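Local coordinates for protein probable amino acid aminotransferase (Mycobacterium tuberculosis, PDB 6Q1S) that is a probable class IV aminotransferase whose pocket binds 4'-deoxy-4'-aminopyridoxal-5'-phosphate and 2-oxoglutaric acid, at residues T6-I11 against L67-R72; S127-D132 against T264-R269; A170-F175 against P186-V191. All coordinates share one frame; numbering follows the deposited sequence.

Contact 1 belongs to the N-terminal part of the chain, where helix 67-84 packs beside an antiparallel sheet; contacts 2 and 3 lie across the chain's centre in the second, mixed sheet. Centre to centre, contact 1 is about 42 Å from contact 2 and about 32 Å from contact 3. Along the chain, contact 1 closes before the others open, whereas contact 3 is nested inside the loop closed by contact 2. Those two have centres about 10 Å apart and meet through neighbouring parallel strands 126-132 and 172-176, with probable hydrogen bonds S127-G171 and I129-I174. The mixed sheet thus runs from the outlying turn of contact 2 to the ligand pocket at contact 3.

Contact 1 of 3, residues T6-I11 against L67-R72; sequences TLDGEI and LPRWRR
L7, at the start of a turn that follows strand 3-6, packs against the first turns of helix 67-84 in a mixed contact: apolar on its inner side, polar on its outer side. The apolar evidence is a CH-pi interaction, in which L7 CD1 sits 3.7 Å from the centroid of the W70 six-membered ring, practically on the ring normal. The other methyl faces an arginine, L7 CD2 lying 3.5 Å from R69 NH1. L7 CB stands 3.8 Å above the centre of the R69 guanidinium plane, so one leucine covers a face of two flat groups.

Two arginines hold the polar side. R72 starts with CG anti to its backbone N (chi1 -176°) and bends at chi3, which carries its guanidinium back to the turn; NH2 then gives a nearly straight hydrogen bond of 3.0 Å to L7 O, with N-H...O at 171°. The oxygen lies in the guanidinium plane and the donor in the carbonyl plane, a well-aligned bond. R69 NH2 forms a salt bridge of 3.2 Å to D8 OD1. That pair is less regular: the carboxylate and guanidinium planes are 64° apart, and the oxygen is met from above its carboxylate plane. The turn is of type I, T6 to G9, closed by G9 N on T6 O at 2.8 Å.

Around this, L7 and W70 both rest on A107 of strand 106-113, while W70 also reaches V109 of that strand and L50 of helix 46-59, so the turn and the helix start both pack on strand 106-113 of the antiparallel sheet.

Contact 2 of 3, residues S127-D132 against T264-R269; sequences SAITLD and TLDGRR
D266 holds its CG anti to its own carbonyl carbon (chi1 -72°), and T130 places OG1 between its backbone N and carbonyl carbon (chi1 58°); these torsions bring T130 OG1 up to D266 OD1, the two side chains crossing at about a right angle. T130 OG1 donates to D266 OD1, modelled only 2.4 Å away; so short a value is doubtful as a length. From the backbone, T130 N donates to D266 OD2 at 2.7 Å, meeting it on the syn side but tilted out of the carboxylate plane.

Before this side-chain grip, the two segments pair as parallel strands: 126-132, which has 172-176 as its other neighbour, runs against the end of 258-265. A128 bonds with both its backbone groups: its N to T264 O at 2.8 Å, and its O to D266 N, also at 2.8 Å. The N-H...O angle is 161° in both, and L265 CA-H adds a contact of 3.2 Å to A128 O. Next in the parallel pattern would come T130 N on a backbone carbonyl of residue 266, but here the chain turns away in the type I' turn L265 to R268, and the carboxylate takes that place. On the face shared by A128 and L265, L265 CD1 lies 4.3 Å from A128 CB; it also touches T130 CG2 at 3.8 Å.

Chemically, with T130 N on OD2, and the hydroxyl at OD1 if the short distance is real, the carboxylate would probably be favoured in its ionised form. The bond from T130 N should restrain its rotation, the OG1 contact adding to this if real, and the carboxylate prolongs the strand pairing beyond the backbone hydrogen bonds.

Contact 3 of 3, residues A170-F175 against P186-V191; sequences AGDVIF and PRSTVV. With PMP (4'-deoxy-4'-aminopyridoxal-5'-phosphate), chain G; AKG (2-oxoglutaric acid), chain H.
D172 and R187 cross at a slant, their carboxylate and guanidinium planes standing 78° apart; this crossing is the polar part of the contact, and P186 carries much of the apolar part. R187 is extended from CG to NE, which carries its guanidinium past D172 OD2; NE and OD2 form a salt bridge, weak as a hydrogen bond at 3.5 Å though straight at 164°. OD2 lies in the guanidinium plane at its edge. So does O4 of 2-oxoglutaric acid, which R187 NH1 binds at 2.8 Å with a bent angle of 131°. The carboxylate itself is anchored on its own strand: D172 OD1 accepts V173 N at 2.7 Å through its anti lone pair, which leaves the other oxygen turned to the arginine.

P186 and D172 lie alongside, pointing opposite ways. The proline rests against D172 OD1 and V173 with its CD and CG, and against the F175 ring with its CB. P186 CD comes within 3.3 Å of V173 O, while P186 CB approaches F175 CE2 at 3.9 Å, the ring being oblique to it. Further along, I174 CG2 and V190 CG2 meet at 4.2 Å, extending the apolar side of the contact into strand 189-194. L252 of strand 249-254 backs D172, I174 and S188, and helix 156-166 covers V173, F175 and R187.

In segment 186-191 the carbonyl R187 O accepts N4A of 4'-deoxy-4'-aminopyridoxal-5'-phosphate at 2.8 Å. Y155, T218, T219, S255 and R52 also hydrogen-bond that ligand. The arrangement is that of the ligand pocket of a class IV aminotransferase fold, in which the loop leading into strand 189-194 joins the mixed sheet to both bound molecules.

Contact 1 of 3, residues T6-I11 against L67-R72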
loop_
_atom_site.group_PDB
_atom_site.type_symbol
_atom_site.label_atom_id
_atom_site.label_comp_id
_atom_site.label_asym_id
_atom_site.label_seq_id
_atom_site.Cartn_x
_atom_site.Cartn_y
_atom_site.Cartn_z
ATOM N N THR B 6 -12.851 -10.532 -18.106
ATOM C CA THR B 6 -13.795 -10.052 -17.110
ATOM C C THR B 6 -14.635 -11.210 -16.573
ATOM O O THR B 6 -14.681 -12.299 -17.151
ATOM C CB THR B 6 -14.690 -8.963 -17.699
ATOM O OG1 THR B 6 -15.480 -9.509 -18.761
ATOM C CG2 THR B 6 -13.847 -7.813 -18.229
ATOM N N LEU B 7 -15.305 -10.960 -15.444
ATOM C CA LEU B 7 -16.094 -12.007 -14.800
ATOM C C LEU B 7 -17.264 -12.483 -15.652
ATOM O O LEU B 7 -17.771 -13.584 -15.413
ATOM C CB LEU B 7 -16.605 -11.519 -13.444
ATOM C CG LEU B 7 -15.859 -12.062 -12.224
ATOM C CD1 LEU B 7 -14.412 -11.609 -12.241
ATOM C CD2 LEU B 7 -16.542 -11.626 -10.938
ATOM N N ASP B 8 -17.720 -11.687 -16.623
ATOM C CA ASP B 8 -18.705 -12.202 -17.566
ATOM C C ASP B 8 -18.114 -13.268 -18.480
ATOM O O ASP B 8 -18.869 -14.061 -19.055
ATOM C CB ASP B 8 -19.317 -11.059 -18.381
ATOM C CG ASP B 8 -20.229 -10.177 -17.550
ATOM O OD1 ASP B 8 -20.948 -10.715 -16.680
ATOM O OD2 ASP B 8 -20.228 -8.948 -17.768
ATOM N N GLY B 9 -16.790 -13.306 -18.628
ATOM C CA GLY B 9 -16.130 -14.356 -19.379
ATOM C C GLY B 9 -15.642 -14.033 -20.772
ATOM O O GLY B 9 -15.185 -14.949 -21.469
ATOM N N GLU B 10 -15.700 -12.776 -21.197
ATOM C CA GLU B 10 -15.291 -12.401 -22.546
ATOM C C GLU B 10 -13.909 -11.752 -22.497
ATOM O O GLU B 10 -13.576 -11.029 -21.546
ATOM C CB GLU B 10 -16.318 -11.453 -23.206
ATOM C CG GLU B 10 -17.722 -12.035 -23.347
ATOM C CD GLU B 10 -18.467 -12.069 -22.029
ATOM O OE1 GLU B 10 -17.843 -11.735 -20.998
ATOM O OE2 GLU B 10 -19.662 -12.434 -22.021
ATOM N N ILE B 11 -13.127 -11.986 -23.550
ATOM C CA ILE B 11 -11.735 -11.570 -23.600
ATOM C C ILE B 11 -11.621 -10.210 -24.269
ATOM O O ILE B 11 -12.026 -10.031 -25.421
ATOM C CB ILE B 11 -10.888 -12.616 -24.337
ATOM C CG1 ILE B 11 -10.959 -13.986 -23.650
ATOM C CG2 ILE B 11 -9.443 -12.142 -24.457
ATOM C CD1 ILE B 11 -12.032 -14.908 -24.185
ATOM N N LEU B 67 -17.279 -17.176 -6.211
ATOM C CA LEU B 67 -16.313 -18.186 -6.638
ATOM C C LEU B 67 -16.688 -18.871 -7.948
ATOM O O LEU B 67 -15.778 -19.107 -8.763
ATOM C CB LEU B 67 -16.106 -19.228 -5.529
ATOM C CG LEU B 67 -15.448 -18.776 -4.224
ATOM C CD1 LEU B 67 -14.547 -17.565 -4.450
ATOM C CD2 LEU B 67 -16.506 -18.477 -3.182
ATOM N N PRO B 68 -17.951 -19.231 -8.215
ATOM C CA PRO B 68 -18.270 -19.780 -9.544
ATOM C C PRO B 68 -17.973 -18.814 -10.676
ATOM O O PRO B 68 -17.572 -19.250 -11.764
ATOM C CB PRO B 68 -19.770 -20.090 -9.445
ATOM C CG PRO B 68 -20.011 -20.310 -8.000
ATOM C CD PRO B 68 -19.097 -19.351 -7.294
ATOM N N ARG B 69 -18.159 -17.512 -10.453
ATOM C CA ARG B 69 -17.846 -16.523 -11.479
ATOM C C ARG B 69 -16.341 -16.384 -11.674
ATOM O O ARG B 69 -15.867 -16.214 -12.804
ATOM C CB ARG B 69 -18.472 -15.179 -11.100
ATOM C CG ARG B 69 -18.899 -14.302 -12.270
ATOM C CD ARG B 69 -20.217 -13.602 -11.952
ATOM N NE ARG B 69 -20.523 -12.513 -12.876
ATOM C CZ ARG B 69 -20.369 -11.224 -12.587
ATOM N NH1 ARG B 69 -19.915 -10.859 -11.395
ATOM N NH2 ARG B 69 -20.672 -10.299 -13.488
ATOM N N TRP B 70 -15.572 -16.447 -10.584
ATOM C CA TRP B 70 -14.118 -16.373 -10.694
ATOM C C TRP B 70 -13.539 -17.614 -11.365
ATOM O O TRP B 70 -12.574 -17.516 -12.130
ATOM C CB TRP B 70 -13.492 -16.164 -9.315
ATOM C CG TRP B 70 -13.511 -14.735 -8.867
ATOM C CD1 TRP B 70 -14.349 -14.173 -7.948
ATOM C CD2 TRP B 70 -12.662 -13.680 -9.334
ATOM N NE1 TRP B 70 -14.066 -12.836 -7.806
ATOM C CE2 TRP B 70 -13.035 -12.508 -8.647
ATOM C CE3 TRP B 70 -11.620 -13.612 -10.263
ATOM C CZ2 TRP B 70 -12.403 -11.285 -8.859
ATOM C CZ3 TRP B 70 -10.994 -12.396 -10.471
ATOM C CH2 TRP B 70 -11.389 -11.250 -9.774
ATOM N N ARG B 71 -14.097 -18.796 -11.078
ATOM C CA ARG B 71 -13.571 -20.016 -11.686
ATOM C C ARG B 71 -13.776 -20.034 -13.196
ATOM O O ARG B 71 -12.982 -20.644 -13.919
ATOM C CB ARG B 71 -14.199 -21.260 -11.055
ATOM C CG ARG B 71 -13.690 -21.578 -9.659
ATOM C CD ARG B 71 -14.158 -22.954 -9.198
ATOM N NE ARG B 71 -15.412 -22.912 -8.451
ATOM C CZ ARG B 71 -15.492 -22.955 -7.125
ATOM N NH1 ARG B 71 -14.388 -23.041 -6.397
ATOM N NH2 ARG B 71 -16.674 -22.915 -6.527
ATOM N N ARG B 72 -14.843 -19.405 -13.689
ATOM C CA ARG B 72 -15.048 -19.355 -15.133
ATOM C C ARG B 72 -14.064 -18.399 -15.797
ATOM O O ARG B 72 -13.522 -18.703 -16.865
ATOM C CB ARG B 72 -16.486 -18.954 -15.455
ATOM C CG ARG B 72 -16.802 -18.972 -16.944
ATOM C CD ARG B 72 -18.243 -18.580 -17.199
ATOM N NE ARG B 72 -18.528 -17.232 -16.718
ATOM C CZ ARG B 72 -19.752 -16.749 -16.541
ATOM N NH1 ARG B 72 -20.809 -17.508 -16.801
ATOM N NH2 ARG B 72 -19.921 -15.511 -16.098
#

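Contact 2 of 3, residues S127-D132 against T264-R269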
loop_
_atom_site.group_PDB
_atom_site.type_symbol
_atom_site.label_atom_id
_atom_site.label_comp_id
_atom_site.label_asym_id
_atom_site.label_seq_id
_atom_site.Cartn_x
_atom_site.Cartn_y
_atom_site.Cartn_z
ATOM N N SER B 127 20.599 -14.129 -3.750
ATOM C CA SER B 127 21.310 -13.574 -2.612
ATOM C C SER B 127 20.357 -12.635 -1.888
ATOM O O SER B 127 19.791 -11.724 -2.501
ATOM C CB SER B 127 22.571 -12.828 -3.054
ATOM O OG SER B 127 22.239 -11.645 -3.759
ATOM N N ALA B 128 20.165 -12.870 -0.597
ATOM C CA ALA B 128 19.199 -12.119 0.184
ATOM C C ALA B 128 19.895 -11.420 1.341
ATOM O O ALA B 128 20.996 -11.794 1.751
ATOM C CB ALA B 128 18.084 -13.030 0.716
ATOM N N ILE B 129 19.241 -10.383 1.852
ATOM C CA ILE B 129 19.703 -9.671 3.034
ATOM C C ILE B 129 18.551 -9.596 4.024
ATOM O O ILE B 129 17.386 -9.472 3.628
ATOM C CB ILE B 129 20.222 -8.257 2.694
ATOM C CG1 ILE B 129 19.131 -7.427 2.013
ATOM C CG2 ILE B 129 21.449 -8.342 1.798
ATOM C CD1 ILE B 129 19.489 -5.965 1.854
ATOM N N THR B 130 18.874 -9.680 5.312
ATOM C CA THR B 130 17.871 -9.482 6.347
ATOM C C THR B 130 17.659 -7.991 6.564
ATOM O O THR B 130 18.616 -7.212 6.605
ATOM C CB THR B 130 18.295 -10.151 7.653
ATOM O OG1 THR B 130 19.552 -9.617 8.083
ATOM C CG2 THR B 130 18.423 -11.656 7.462
ATOM N N LEU B 131 16.398 -7.596 6.710
ATOM C CA LEU B 131 16.055 -6.192 6.866
ATOM C C LEU B 131 14.981 -6.042 7.929
ATOM O O LEU B 131 14.052 -6.852 8.003
ATOM C CB LEU B 131 15.566 -5.602 5.540
ATOM C CG LEU B 131 16.102 -4.233 5.131
ATOM C CD1 LEU B 131 17.622 -4.238 5.054
ATOM C CD2 LEU B 131 15.500 -3.840 3.801
ATOM N N ASP B 132 15.113 -5.002 8.751
ATOM C CA ASP B 132 14.111 -4.732 9.773
ATOM C C ASP B 132 12.792 -4.353 9.115
ATOM O O ASP B 132 12.734 -3.430 8.297
ATOM C CB ASP B 132 14.590 -3.608 10.692
ATOM C CG ASP B 132 13.812 -3.539 11.996
ATOM O OD1 ASP B 132 12.581 -3.756 11.978
ATOM O OD2 ASP B 132 14.433 -3.262 13.042
ATOM N N THR B 264 23.226 -16.947 -0.336
ATOM C CA THR B 264 24.013 -15.917 0.332
ATOM C C THR B 264 23.060 -15.049 1.138
ATOM O O THR B 264 22.121 -14.475 0.579
ATOM C CB THR B 264 24.793 -15.065 -0.674
ATOM O OG1 THR B 264 25.517 -15.920 -1.568
ATOM C CG2 THR B 264 25.767 -14.147 0.044
ATOM N N LEU B 265 23.292 -14.968 2.444
ATOM C CA LEU B 265 22.455 -14.191 3.349
ATOM C C LEU B 265 23.313 -13.130 4.022
ATOM O O LEU B 265 24.259 -13.463 4.745
ATOM C CB LEU B 265 21.787 -15.095 4.387
ATOM C CG LEU B 265 20.836 -14.411 5.370
ATOM C CD1 LEU B 265 19.691 -13.753 4.617
ATOM C CD2 LEU B 265 20.306 -15.412 6.384
ATOM N N ASP B 266 22.982 -11.860 3.779
ATOM C CA ASP B 266 23.712 -10.722 4.344
ATOM C C ASP B 266 25.202 -10.787 4.010
ATOM O O ASP B 266 26.059 -10.543 4.861
ATOM C CB ASP B 266 23.502 -10.629 5.857
ATOM C CG ASP B 266 22.113 -10.162 6.225
ATOM O OD1 ASP B 266 21.537 -10.705 7.188
ATOM O OD2 ASP B 266 21.579 -9.281 5.523
ATOM N N GLY B 267 25.513 -11.131 2.761
ATOM C CA GLY B 267 26.886 -11.208 2.306
ATOM C C GLY B 267 27.623 -12.469 2.696
ATOM O O GLY B 267 28.698 -12.734 2.145
ATOM N N ARG B 268 27.094 -13.246 3.637
ATOM C CA ARG B 268 27.725 -14.479 4.092
ATOM C C ARG B 268 27.144 -15.658 3.320
ATOM O O ARG B 268 25.934 -15.900 3.373
ATOM C CB ARG B 268 27.504 -14.664 5.592
ATOM C CG ARG B 268 27.867 -13.453 6.438
ATOM C CD ARG B 268 27.385 -13.650 7.862
ATOM N NE ARG B 268 27.425 -15.059 8.242
ATOM C CZ ARG B 268 26.931 -15.543 9.377
ATOM N NH1 ARG B 268 26.349 -14.734 10.251
ATOM N NH2 ARG B 268 27.012 -16.841 9.633
ATOM N N ARG B 269 27.998 -16.392 2.611
ATOM C CA ARG B 269 27.513 -17.533 1.847
ATOM C C ARG B 269 27.159 -18.694 2.765
ATOM O O ARG B 269 27.855 -18.974 3.744
ATOM C CB ARG B 269 28.534 -18.000 0.812
ATOM C CG ARG B 269 28.646 -17.109 -0.408
ATOM C CD ARG B 269 29.466 -17.797 -1.483
ATOM N NE ARG B 269 28.700 -17.918 -2.722
ATOM C CZ ARG B 269 27.831 -18.893 -2.974
ATOM N NH1 ARG B 269 27.180 -18.920 -4.130
ATOM N NH2 ARG B 269 27.599 -19.833 -2.067
#

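Contact 3 of 3, residues A170-F175 against P186-V191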
loop_
_atom_site.group_PDB
_atom_site.type_symbol
_atom_site.label_atom_id
_atom_site.label_comp_id
_atom_site.label_asym_id
_atom_site.label_seq_id
_atom_site.Cartn_x
_atom_site.Cartn_y
_atom_site.Cartn_z
ATOM N N ALA B 170 21.684 -7.439 -3.626
ATOM C CA ALA B 170 20.846 -8.505 -3.097
ATOM C C ALA B 170 19.641 -8.723 -4.003
ATOM O O ALA B 170 19.027 -7.765 -4.481
ATOM C CB ALA B 170 20.381 -8.181 -1.678
ATOM N N GLY B 171 19.305 -9.989 -4.227
ATOM C CA GLY B 171 18.224 -10.336 -5.127
ATOM C C GLY B 171 16.865 -10.383 -4.465
ATOM O O GLY B 171 15.836 -10.357 -5.148
ATOM N N ASP B 172 16.839 -10.458 -3.140
ATOM C CA ASP B 172 15.581 -10.500 -2.406
ATOM C C ASP B 172 15.848 -10.076 -0.966
ATOM O O ASP B 172 16.964 -9.678 -0.614
ATOM C CB ASP B 172 14.952 -11.893 -2.486
ATOM C CG ASP B 172 13.438 -11.846 -2.532
ATOM O OD1 ASP B 172 12.833 -11.163 -1.680
ATOM O OD2 ASP B 172 12.852 -12.505 -3.417
ATOM N N VAL B 173 14.817 -10.167 -0.131
ATOM C CA VAL B 173 14.864 -9.678 1.241
ATOM C C VAL B 173 14.163 -10.689 2.134
ATOM O O VAL B 173 13.185 -11.322 1.725
ATOM C CB VAL B 173 14.206 -8.283 1.370
ATOM C CG1 VAL B 173 13.980 -7.904 2.828
ATOM C CG2 VAL B 173 15.047 -7.230 0.685
ATOM N N ILE B 174 14.682 -10.859 3.345
ATOM C CA ILE B 174 14.000 -11.592 4.402
ATOM C C ILE B 174 13.688 -10.587 5.501
ATOM O O ILE B 174 14.603 -10.022 6.113
ATOM C CB ILE B 174 14.843 -12.761 4.932
ATOM C CG1 ILE B 174 14.989 -13.836 3.854
ATOM C CG2 ILE B 174 14.204 -13.346 6.184
ATOM C CD1 ILE B 174 15.799 -15.032 4.289
ATOM N N PHE B 175 12.401 -10.344 5.732
ATOM C CA PHE B 175 11.984 -9.393 6.751
ATOM C C PHE B 175 12.175 -9.989 8.138
ATOM O O PHE B 175 11.779 -11.130 8.395
ATOM C CB PHE B 175 10.520 -9.004 6.551
ATOM C CG PHE B 175 10.318 -7.869 5.594
ATOM C CD1 PHE B 175 11.048 -6.699 5.724
ATOM C CD2 PHE B 175 9.403 -7.972 4.562
ATOM C CE1 PHE B 175 10.862 -5.650 4.846
ATOM C CE2 PHE B 175 9.215 -6.927 3.677
ATOM C CZ PHE B 175 9.946 -5.763 3.822
ATOM N N PRO B 186 9.180 -9.960 1.058
ATOM C CA PRO B 186 8.245 -8.998 0.449
ATOM C C PRO B 186 7.381 -9.603 -0.646
ATOM O O PRO B 186 6.388 -8.980 -1.045
ATOM C CB PRO B 186 9.171 -7.908 -0.105
ATOM C CG PRO B 186 10.494 -8.588 -0.277
ATOM C CD PRO B 186 10.586 -9.577 0.845
ATOM N N ARG B 187 7.732 -10.793 -1.146
ATOM C CA ARG B 187 6.925 -11.444 -2.171
ATOM C C ARG B 187 6.995 -12.966 -2.069
ATOM O O ARG B 187 6.709 -13.650 -3.059
ATOM C CB ARG B 187 7.370 -10.993 -3.570
ATOM C CG ARG B 187 8.825 -11.306 -3.890
ATOM C CD ARG B 187 9.199 -10.815 -5.277
ATOM N NE ARG B 187 10.633 -10.913 -5.537
ATOM C CZ ARG B 187 11.267 -10.231 -6.486
ATOM N NH1 ARG B 187 10.593 -9.402 -7.273
ATOM N NH2 ARG B 187 12.575 -10.378 -6.652
ATOM N N SER B 188 7.353 -13.515 -0.910
ATOM C CA SER B 188 7.561 -14.951 -0.795
ATOM C C SER B 188 7.438 -15.372 0.661
ATOM O O SER B 188 7.382 -14.542 1.572
ATOM C CB SER B 188 8.928 -15.352 -1.357
ATOM O OG SER B 188 9.936 -14.466 -0.900
ATOM N N THR B 189 7.399 -16.687 0.863
ATOM C CA THR B 189 7.319 -17.305 2.177
ATOM C C THR B 189 8.657 -17.943 2.517
ATOM O O THR B 189 9.278 -18.594 1.669
ATOM C CB THR B 189 6.207 -18.361 2.220
ATOM O OG1 THR B 189 4.945 -17.739 1.943
ATOM C CG2 THR B 189 6.149 -19.036 3.582
ATOM N N VAL B 190 9.102 -17.752 3.754
ATOM C CA VAL B 190 10.390 -18.267 4.207
ATOM C C VAL B 190 10.199 -19.686 4.727
ATOM O O VAL B 190 9.429 -19.918 5.664
ATOM C CB VAL B 190 11.002 -17.366 5.288
ATOM C CG1 VAL B 190 12.305 -17.963 5.795
ATOM C CG2 VAL B 190 11.237 -15.970 4.737
ATOM N N VAL B 191 10.889 -20.638 4.105
ATOM C CA VAL B 191 10.916 -22.026 4.548
ATOM C C VAL B 191 12.372 -22.434 4.709
ATOM O O VAL B 191 13.190 -22.188 3.815
ATOM C CB VAL B 191 10.193 -22.963 3.562
ATOM C CG1 VAL B 191 10.342 -24.410 3.998
ATOM C CG2 VAL B 191 8.726 -22.589 3.455
HETATM N N1 PMP G . 4.262 -13.205 1.297
HETATM C C2 PMP G . 3.940 -12.121 0.551
HETATM C C2A PMP G . 3.989 -10.744 1.161
HETATM C C3 PMP G . 3.537 -12.284 -0.869
HETATM O O3 PMP G . 3.208 -11.211 -1.639
HETATM C C4 PMP G . 3.507 -13.659 -1.415
HETATM C C4A PMP G . 3.111 -13.930 -2.848
HETATM N N4A PMP G . 4.063 -13.265 -3.753
HETATM C C5 PMP G . 3.882 -14.759 -0.495
HETATM C C6 PMP G . 4.238 -14.461 0.817
HETATM C C5A PMP G . 3.872 -16.192 -0.981
HETATM O O4P PMP G . 2.533 -16.588 -1.271
HETATM P P PMP G . 2.228 -17.661 -2.431
HETATM O O1P PMP G . 2.736 -17.108 -3.741
HETATM O O2P PMP G . 2.939 -18.952 -2.099
HETATM O O3P PMP G . 0.739 -17.894 -2.511
HETATM C C1 AKG H . 6.875 -13.037 -7.817
HETATM O O1 AKG H . 8.067 -12.671 -7.893
HETATM O O2 AKG H . 6.520 -14.199 -8.113
HETATM C C2 AKG H . 5.865 -12.083 -7.366
HETATM O O5 AKG H . 5.153 -12.354 -6.412
HETATM C C3 AKG H . 5.711 -10.758 -8.077
HETATM C C4 AKG H . 6.622 -9.724 -7.426
HETATM C C5 AKG H . 7.366 -8.950 -8.487
HETATM O O3 AKG H . 7.061 -9.141 -9.684
HETATM O O4 AKG H . 8.263 -8.156 -8.130
#